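Local coordinates for oxidoreductase (Bordetella pertussis, PDB 3Q2K), which probably oxidises a UDP-linked N-acetylglucosaminuronic acid with NAD as cofactor, a step in making 2,3-diacetamido-2,3-dideoxy-D-mannuronic acid, at residues Y212-D217 with L346-L351; G221-V226 with L247-G252. All blocks are in the same frame, centred on the assembly; numbering follows the deposited sequence.

How the contacts relate
Both contacts lie in the C-terminal alpha/beta domain that follows the Rossmann fold. The chain runs through helix 210-220 and, after Gly221 and Pro222, into strand 223-231. It then turns back as strand 242-249, and contact 2 closes this short hairpin loop at its open end. Contact 1 closes a much longer loop, when helix 342-361 returns to pack on helix 210-220. The loop of contact 2 therefore falls wholly within that of contact 1, and the two do not cross. Their centres are about 11 Å apart. Leu351 of contact 1 reaches strand 223-231, tying the helix pair to the sheet.

Contact 1 of 2, residues Y212-D217 with L346-L351; sequences YVDLLD and LQSLAL
This is a buried helix-helix packing contact in the C-terminal alpha/beta domain of a Gfo/Idh/MocA-type oxidoreductase. Helix 210-220 and helix 342-361 both lie against the mixed beta sheet, and the contact joins them where Val213 meets Leu351. The axes of the short segments approach to 8.6 Å at an angle of 108°, so the helices cross steeply. The backbones come closest at Asp214 and Ser348.

The apolar part is carried by Leu351. The side chains of Val213 and Leu351 run antiparallel, flank to flank, and Val213 CG1 touches Leu351 CB at 3.6 Å. CG1 lies anti to the backbone N of Val213 (chi1 174°), which turns this methyl to the partner helix. The CD1 methyl of Leu351 also lies 4.0 Å from Leu216 CB. Further out, Leu351 rests on Val223 and Val226 of strand 223-231, so it fills the corner between both helices and the sheet.

Among the polar residues, carboxylate oxygens meet methylene groups. Ser348 CB sits 3.9 Å from Asp214 CA. Asp214 OD1 lies 3.9 Å from the same Ser348 CB, while OD2 forms a salt bridge with Arg153, which fixes the buried charge. The Asp214 side chain is about 11 Å from the bound NADH and from the UDP-sugar.

At the more exposed end, Asp217 and Gln347 cross at a slant. Their carboxylate and amide planes are 53° apart. The CG methylene of Gln347 packs 3.5 Å from Asp217 OD2.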
ATOM      1  N   TYR C 212     -13.915 -16.745 -23.194  1.00 21.66           N
ATOM      2  CA  TYR C 212     -13.165 -17.638 -22.320  1.00 13.53           C
ATOM      3  C   TYR C 212     -13.146 -17.106 -20.895  1.00 24.47           C
ATOM      4  O   TYR C 212     -13.259 -17.877 -19.949  1.00 23.95           O
ATOM      5  CB  TYR C 212     -11.759 -17.897 -22.864  1.00 26.84           C
ATOM      6  CG  TYR C 212     -11.907 -18.645 -24.162  1.00 17.87           C
ATOM      7  CD1 TYR C 212     -11.744 -20.021 -24.213  1.00 27.10           C
ATOM      8  CD2 TYR C 212     -12.294 -17.975 -25.316  1.00 18.95           C
ATOM      9  CE1 TYR C 212     -11.935 -20.694 -25.400  1.00 21.23           C
ATOM     10  CE2 TYR C 212     -12.510 -18.650 -26.502  1.00 28.25           C
ATOM     11  CZ  TYR C 212     -12.343 -20.017 -26.527  1.00 26.32           C
ATOM     12  OH  TYR C 212     -12.511 -20.699 -27.714  1.00 43.86           O
ATOM     13  N   VAL C 213     -13.043 -15.791 -20.737  1.00 25.91           N
ATOM     14  CA  VAL C 213     -13.241 -15.201 -19.423  1.00 15.01           C
ATOM     15  C   VAL C 213     -14.616 -15.557 -18.882  1.00 24.64           C
ATOM     16  O   VAL C 213     -14.699 -15.870 -17.698  1.00 29.85           O
ATOM     17  CB  VAL C 213     -12.998 -13.686 -19.458  1.00 24.61           C
ATOM     18  CG1 VAL C 213     -13.337 -13.037 -18.131  1.00 21.66           C
ATOM     19  CG2 VAL C 213     -11.540 -13.486 -19.763  1.00 21.66           C
ATOM     20  N   ASP C 214     -15.610 -15.627 -19.767  1.00 24.31           N
ATOM     21  CA  ASP C 214     -16.993 -15.962 -19.434  1.00 22.65           C
ATOM     22  C   ASP C 214     -17.093 -17.334 -18.780  1.00 23.61           C
ATOM     23  O   ASP C 214     -17.899 -17.519 -17.871  1.00 21.53           O
ATOM     24  CB  ASP C 214     -17.900 -15.942 -20.671  1.00 37.62           C
ATOM     25  CG  ASP C 214     -19.359 -16.219 -20.343  1.00 35.04           C
ATOM     26  OD1 ASP C 214     -19.960 -15.471 -19.543  1.00 30.61           O
ATOM     27  OD2 ASP C 214     -19.938 -17.187 -20.877  1.00 37.83           O
ATOM     28  N   LEU C 215     -16.290 -18.292 -19.231  1.00 19.04           N
ATOM     29  CA  LEU C 215     -16.295 -19.636 -18.654  1.00 34.69           C
ATOM     30  C   LEU C 215     -15.892 -19.714 -17.184  1.00 18.73           C
ATOM     31  O   LEU C 215     -16.319 -20.636 -16.493  1.00 25.07           O
ATOM     32  CB  LEU C 215     -15.340 -20.546 -19.427  1.00 16.86           C
ATOM     33  CG  LEU C 215     -15.533 -20.555 -20.945  1.00 36.49           C
ATOM     34  CD1 LEU C 215     -14.659 -21.653 -21.549  1.00 26.48           C
ATOM     35  CD2 LEU C 215     -16.997 -20.863 -21.238  1.00 37.81           C
ATOM     36  N   LEU C 216     -15.060 -18.779 -16.727  1.00 25.43           N
ATOM     37  CA  LEU C 216     -14.600 -18.775 -15.343  1.00 23.91           C
ATOM     38  C   LEU C 216     -15.730 -18.781 -14.327  1.00 38.30           C
ATOM     39  O   LEU C 216     -15.783 -19.630 -13.434  1.00 21.86           O
ATOM     40  CB  LEU C 216     -13.622 -17.635 -15.064  1.00 30.80           C
ATOM     41  CG  LEU C 216     -12.465 -17.673 -16.066  1.00 35.38           C
ATOM     42  CD1 LEU C 216     -11.604 -16.421 -15.952  1.00 18.75           C
ATOM     43  CD2 LEU C 216     -11.623 -18.916 -15.841  1.00 14.37           C
ATOM     44  N   ASP C 217     -16.629 -17.814 -14.468  1.00 19.97           N
ATOM     45  CA  ASP C 217     -17.758 -17.744 -13.549  1.00 21.11           C
ATOM     46  C   ASP C 217     -18.863 -18.723 -13.954  1.00 36.27           C
ATOM     47  O   ASP C 217     -19.351 -19.484 -13.124  1.00 35.87           O
ATOM     48  CB  ASP C 217     -18.354 -16.335 -13.500  1.00 17.41           C
ATOM     49  CG  ASP C 217     -19.512 -16.266 -12.535  1.00 64.77           C
ATOM     50  OD1 ASP C 217     -20.538 -16.920 -12.815  1.00 79.64           O
ATOM     51  OD2 ASP C 217     -19.360 -15.604 -11.489  1.00 40.50           O
ATOM     52  N   LEU C 346     -22.779  -9.016 -17.358  1.00 22.42           N
ATOM     53  CA  LEU C 346     -22.004  -8.216 -16.412  1.00 20.08           C
ATOM     54  C   LEU C 346     -20.984  -9.084 -15.681  1.00 27.19           C
ATOM     55  O   LEU C 346     -19.923  -8.606 -15.297  1.00 26.40           O
ATOM     56  CB  LEU C 346     -22.899  -7.488 -15.406  1.00 15.53           C
ATOM     57  CG  LEU C 346     -23.758  -6.277 -15.775  1.00 26.42           C
ATOM     58  CD1 LEU C 346     -24.662  -5.883 -14.578  1.00 26.67           C
ATOM     59  CD2 LEU C 346     -22.862  -5.128 -16.206  1.00 22.22           C
ATOM     60  N   GLN C 347     -21.291 -10.364 -15.499  1.00 20.47           N
ATOM     61  CA  GLN C 347     -20.420 -11.234 -14.730  1.00 26.05           C
ATOM     62  C   GLN C 347     -19.068 -11.242 -15.441  1.00 57.32           C
ATOM     63  O   GLN C 347     -18.021 -10.998 -14.844  1.00 19.70           O
ATOM     64  CB  GLN C 347     -21.007 -12.646 -14.677  1.00 20.30           C
ATOM     65  CG  GLN C 347     -21.130 -13.254 -13.301  1.00 41.24           C
ATOM     66  CD  GLN C 347     -21.894 -12.380 -12.323  1.00 73.52           C
ATOM     67  OE1 GLN C 347     -22.601 -12.903 -11.468  1.00 74.41           O
ATOM     68  NE2 GLN C 347     -21.757 -11.062 -12.424  1.00 59.38           N
ATOM     69  N   SER C 348     -19.028 -11.490 -16.743  1.00 18.28           N
ATOM     70  CA  SER C 348     -17.718 -11.485 -17.393  1.00 20.18           C
ATOM     71  C   SER C 348     -17.189 -10.055 -17.599  1.00 23.82           C
ATOM     72  O   SER C 348     -15.982  -9.819 -17.565  1.00 25.05           O
ATOM     73  CB  SER C 348     -17.887 -12.232 -18.713  1.00 23.03           C
ATOM     74  OG  SER C 348     -18.557 -11.342 -19.589  1.00 29.85           O
ATOM     75  N   LEU C 349     -18.062  -9.066 -17.783  1.00 20.23           N
ATOM     76  CA  LEU C 349     -17.567  -7.690 -17.882  1.00 25.92           C
ATOM     77  C   LEU C 349     -16.830  -7.317 -16.598  1.00 16.14           C
ATOM     78  O   LEU C 349     -15.822  -6.621 -16.639  1.00 17.44           O
ATOM     79  CB  LEU C 349     -18.692  -6.675 -18.101  1.00 14.71           C
ATOM     80  CG  LEU C 349     -18.206  -5.227 -18.262  1.00 23.99           C
ATOM     81  CD1 LEU C 349     -17.129  -5.152 -19.340  1.00 18.20           C
ATOM     82  CD2 LEU C 349     -19.335  -4.273 -18.684  1.00 26.94           C
ATOM     83  N   ALA C 350     -17.361  -7.742 -15.456  1.00 20.22           N
ATOM     84  CA  ALA C 350     -16.712  -7.516 -14.170  1.00 40.89           C
ATOM     85  C   ALA C 350     -15.330  -8.150 -14.013  1.00 23.38           C
ATOM     86  O   ALA C 350     -14.422  -7.467 -13.545  1.00 17.97           O
ATOM     87  CB  ALA C 350     -17.635  -7.905 -13.013  1.00 22.91           C
ATOM     88  N   LEU C 351     -15.146  -9.420 -14.369  1.00  9.86           N
ATOM     89  CA  LEU C 351     -13.803  -9.983 -14.477  1.00 20.20           C
ATOM     90  C   LEU C 351     -12.866  -9.269 -15.453  1.00 14.94           C
ATOM     91  O   LEU C 351     -11.679  -9.105 -15.170  1.00 23.69           O
ATOM     92  CB  LEU C 351     -13.890 -11.431 -14.954  1.00 15.55           C
ATOM     93  CG  LEU C 351     -14.347 -12.404 -13.872  1.00 43.03           C
ATOM     94  CD1 LEU C 351     -14.507 -13.772 -14.502  1.00 27.94           C
ATOM     95  CD2 LEU C 351     -13.235 -12.420 -12.836  1.00 41.71           C
TER

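Contact 2 of 2, residues G221-V226 with L247-G252; sequences GPVESV and LRWRHG
Strands 223-231 and 242-249 form an antiparallel beta hairpin, and here its open end carries a classic beta bulge. Arg248 is paired with two residues, Glu224 and Ser225. Glu224 N donates to Arg248 O at 2.9 Å, in the carbonyl plane, while Ser225 N makes a weak bond to the same oxygen. The return bond, Arg248 N to Ser225 O at 3.1 Å, is nearly straight (170°). Pro222 O receives Arg250 N at 3.0 Å. A water also donates to Pro222 O, at 2.7 Å, and accepts from His251 N in the type I turn from Trp249 to Gly252.

Val223 CG2 sits over one face of the Trp249 indole, 4.0 Å from the five-membered ring centroid, a CH-pi contact. Val226 CG1 meets Leu247 CD2 at 3.7 Å on the side toward the helices. Glu224 CG is anti to its N (chi1 172°), and the extended chain runs alongside Arg248, with OE1 3.5 Å from Arg248 CD. Glu224 OE2 is 4.1 Å from Arg250 NH2, beyond a salt bridge. The Arg250 guanidinium lies flat over Glu224 CA.

Outer partners set these groups in place. Leu367 O holds Arg250 NH1. Ser225 OG bonds Tyr229 OH of a neighbouring subunit. Trp249 NE1 bonds Leu216 O of helix 210-220.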
ATOM      1  N   GLY C 221     -17.760 -21.099 -10.985  1.00 21.28           N
ATOM      2  CA  GLY C 221     -18.457 -20.457  -9.869  1.00 26.08           C
ATOM      3  C   GLY C 221     -17.946 -19.044  -9.661  1.00 27.04           C
ATOM      4  O   GLY C 221     -17.149 -18.550 -10.453  1.00 21.57           O
ATOM      5  N   PRO C 222     -18.397 -18.358  -8.603  1.00 22.81           N
ATOM      6  CA  PRO C 222     -18.000 -16.980  -8.347  1.00 36.93           C
ATOM      7  C   PRO C 222     -16.502 -16.776  -8.152  1.00 27.77           C
ATOM      8  O   PRO C 222     -15.904 -17.441  -7.307  1.00 17.11           O
ATOM      9  CB  PRO C 222     -18.680 -16.677  -7.010  1.00 18.43           C
ATOM     10  CG  PRO C 222     -19.906 -17.557  -7.014  1.00 28.13           C
ATOM     11  CD  PRO C 222     -19.432 -18.833  -7.665  1.00 33.99           C
ATOM     12  N   VAL C 223     -15.919 -15.838  -8.890  1.00 25.24           N
ATOM     13  CA  VAL C 223     -14.534 -15.423  -8.679  1.00 22.50           C
ATOM     14  C   VAL C 223     -14.381 -14.475  -7.496  1.00 29.07           C
ATOM     15  O   VAL C 223     -15.137 -13.513  -7.382  1.00 21.69           O
ATOM     16  CB  VAL C 223     -13.909 -14.842  -9.970  1.00 34.62           C
ATOM     17  CG1 VAL C 223     -12.483 -14.313  -9.759  1.00 24.06           C
ATOM     18  CG2 VAL C 223     -13.878 -15.933 -11.024  1.00 26.66           C
ATOM     19  N   GLU C 224     -13.371 -14.708  -6.662  1.00 17.04           N
ATOM     20  CA  GLU C 224     -13.099 -13.868  -5.500  1.00 17.24           C
ATOM     21  C   GLU C 224     -12.175 -12.724  -5.893  1.00 36.23           C
ATOM     22  O   GLU C 224     -12.452 -11.568  -5.580  1.00 22.22           O
ATOM     23  CB  GLU C 224     -12.483 -14.657  -4.344  1.00 15.28           C
ATOM     24  CG  GLU C 224     -12.005 -13.821  -3.172  1.00 29.28           C
ATOM     25  CD  GLU C 224     -11.771 -14.667  -1.926  1.00 34.55           C
ATOM     26  OE1 GLU C 224     -10.615 -15.025  -1.620  1.00 60.94           O
ATOM     27  OE2 GLU C 224     -12.726 -15.046  -1.218  1.00 55.57           O
ATOM     28  N   SER C 225     -11.091 -13.033  -6.594  1.00 26.08           N
ATOM     29  CA  SER C 225     -10.202 -11.968  -7.032  1.00 28.19           C
ATOM     30  C   SER C 225      -9.256 -12.411  -8.141  1.00 21.57           C
ATOM     31  O   SER C 225      -9.140 -13.614  -8.387  1.00 15.12           O
ATOM     32  CB  SER C 225      -9.457 -11.463  -5.796  1.00 19.49           C
ATOM     33  OG  SER C 225      -8.491 -12.384  -5.345  1.00 19.50           O
ATOM     34  N   VAL C 226      -8.579 -11.463  -8.787  1.00 15.86           N
ATOM     35  CA  VAL C 226      -7.616 -11.749  -9.849  1.00 13.47           C
ATOM     36  C   VAL C 226      -6.349 -10.936  -9.657  1.00 22.07           C
ATOM     37  O   VAL C 226      -6.381  -9.849  -9.074  1.00 16.25           O
ATOM     38  CB  VAL C 226      -8.114 -11.435 -11.276  1.00 16.77           C
ATOM     39  CG1 VAL C 226      -9.529 -11.963 -11.412  1.00 29.94           C
ATOM     40  CG2 VAL C 226      -8.117  -9.935 -11.537  1.00 22.31           C
ATOM     41  N   LEU C 247      -6.061 -16.450 -10.767  1.00 21.76           N
ATOM     42  CA  LEU C 247      -7.398 -16.406 -10.192  1.00 26.82           C
ATOM     43  C   LEU C 247      -7.533 -17.127  -8.854  1.00 31.69           C
ATOM     44  O   LEU C 247      -6.892 -18.149  -8.601  1.00 29.74           O
ATOM     45  CB  LEU C 247      -8.366 -17.081 -11.170  1.00 38.66           C
ATOM     46  CG  LEU C 247      -8.018 -16.650 -12.592  1.00 40.27           C
ATOM     47  CD1 LEU C 247      -8.447 -17.707 -13.585  1.00 18.15           C
ATOM     48  CD2 LEU C 247      -8.709 -15.323 -12.848  1.00 16.48           C
ATOM     49  N   ARG C 248      -8.432 -16.624  -8.014  1.00 13.47           N
ATOM     50  CA  ARG C 248      -8.909 -17.447  -6.902  1.00 27.79           C
ATOM     51  C   ARG C 248     -10.431 -17.445  -6.810  1.00 34.36           C
ATOM     52  O   ARG C 248     -11.033 -16.379  -6.899  1.00 18.44           O
ATOM     53  CB  ARG C 248      -8.357 -16.899  -5.591  1.00 18.14           C
ATOM     54  CG  ARG C 248      -9.016 -17.562  -4.377  1.00 22.64           C
ATOM     55  CD  ARG C 248      -8.280 -17.099  -3.124  1.00 30.37           C
ATOM     56  NE  ARG C 248      -7.205 -18.027  -2.783  1.00 70.52           N
ATOM     57  CZ  ARG C 248      -6.068 -17.720  -2.167  1.00 86.97           C
ATOM     58  NH1 ARG C 248      -5.176 -18.671  -1.921  1.00 39.41           N
ATOM     59  NH2 ARG C 248      -5.795 -16.477  -1.796  1.00 32.41           N
ATOM     60  N   TRP C 249     -11.075 -18.591  -6.613  1.00 23.45           N
ATOM     61  CA  TRP C 249     -12.532 -18.602  -6.613  1.00 15.69           C
ATOM     62  C   TRP C 249     -12.976 -18.546  -5.161  1.00 29.13           C
ATOM     63  O   TRP C 249     -12.169 -18.788  -4.265  1.00 17.59           O
ATOM     64  CB  TRP C 249     -13.063 -19.899  -7.242  1.00 20.21           C
ATOM     65  CG  TRP C 249     -13.242 -19.813  -8.721  1.00 21.33           C
ATOM     66  CD1 TRP C 249     -14.409 -19.545  -9.387  1.00 18.29           C
ATOM     67  CD2 TRP C 249     -12.239 -20.034  -9.723  1.00 18.50           C
ATOM     68  NE1 TRP C 249     -14.182 -19.554 -10.743  1.00 18.96           N
ATOM     69  CE2 TRP C 249     -12.858 -19.833 -10.972  1.00 21.31           C
ATOM     70  CE3 TRP C 249     -10.861 -20.286  -9.686  1.00 25.77           C
ATOM     71  CZ2 TRP C 249     -12.147 -19.921 -12.168  1.00 17.42           C
ATOM     72  CZ3 TRP C 249     -10.164 -20.401 -10.879  1.00 27.07           C
ATOM     73  CH2 TRP C 249     -10.815 -20.237 -12.104  1.00 25.13           C
ATOM     74  N   ARG C 250     -14.254 -18.267  -4.924  1.00 14.49           N
ATOM     75  CA  ARG C 250     -14.740 -18.069  -3.553  1.00 14.38           C
ATOM     76  C   ARG C 250     -14.762 -19.425  -2.856  1.00 17.74           C
ATOM     77  O   ARG C 250     -14.491 -19.509  -1.661  1.00 20.09           O
ATOM     78  CB  ARG C 250     -16.159 -17.470  -3.540  1.00 11.10           C
ATOM     79  CG  ARG C 250     -16.108 -15.957  -3.712  1.00 20.76           C
ATOM     80  CD  ARG C 250     -17.423 -15.313  -3.320  1.00 21.54           C
ATOM     81  NE  ARG C 250     -17.426 -14.077  -4.095  1.00 34.10           N
ATOM     82  CZ  ARG C 250     -16.711 -13.024  -3.716  1.00 43.15           C
ATOM     83  NH1 ARG C 250     -16.721 -11.909  -4.430  1.00 33.97           N
ATOM     84  NH2 ARG C 250     -16.026 -13.083  -2.579  1.00 28.23           N
ATOM     85  N   HIS C 251     -15.075 -20.474  -3.609  1.00 12.19           N
ATOM     86  CA  HIS C 251     -15.030 -21.806  -3.015  1.00 30.59           C
ATOM     87  C   HIS C 251     -13.581 -22.270  -2.911  1.00 29.19           C
ATOM     88  O   HIS C 251     -13.313 -23.366  -2.420  1.00 24.62           O
ATOM     89  CB  HIS C 251     -15.907 -22.796  -3.793  1.00 12.47           C
ATOM     90  CG  HIS C 251     -15.541 -22.940  -5.239  1.00 27.40           C
ATOM     91  ND1 HIS C 251     -14.259 -23.211  -5.665  1.00 15.81           N
ATOM     92  CD2 HIS C 251     -16.284 -22.842  -6.365  1.00 23.85           C
ATOM     93  CE1 HIS C 251     -14.216 -23.215  -6.984  1.00  9.61           C
ATOM     94  NE2 HIS C 251     -15.447 -23.052  -7.433  1.00 26.49           N
ATOM     95  N   GLY C 252     -12.615 -21.457  -3.333  1.00 19.63           N
ATOM     96  CA  GLY C 252     -11.243 -21.867  -3.005  1.00 18.15           C
ATOM     97  C   GLY C 252     -10.402 -22.423  -4.143  1.00 29.81           C
ATOM     98  O   GLY C 252      -9.183 -22.460  -4.020  1.00 15.59           O
TER
HETATM   99  O   HOH W   1     -16.623 -19.735  -6.126  1.00 24.97           O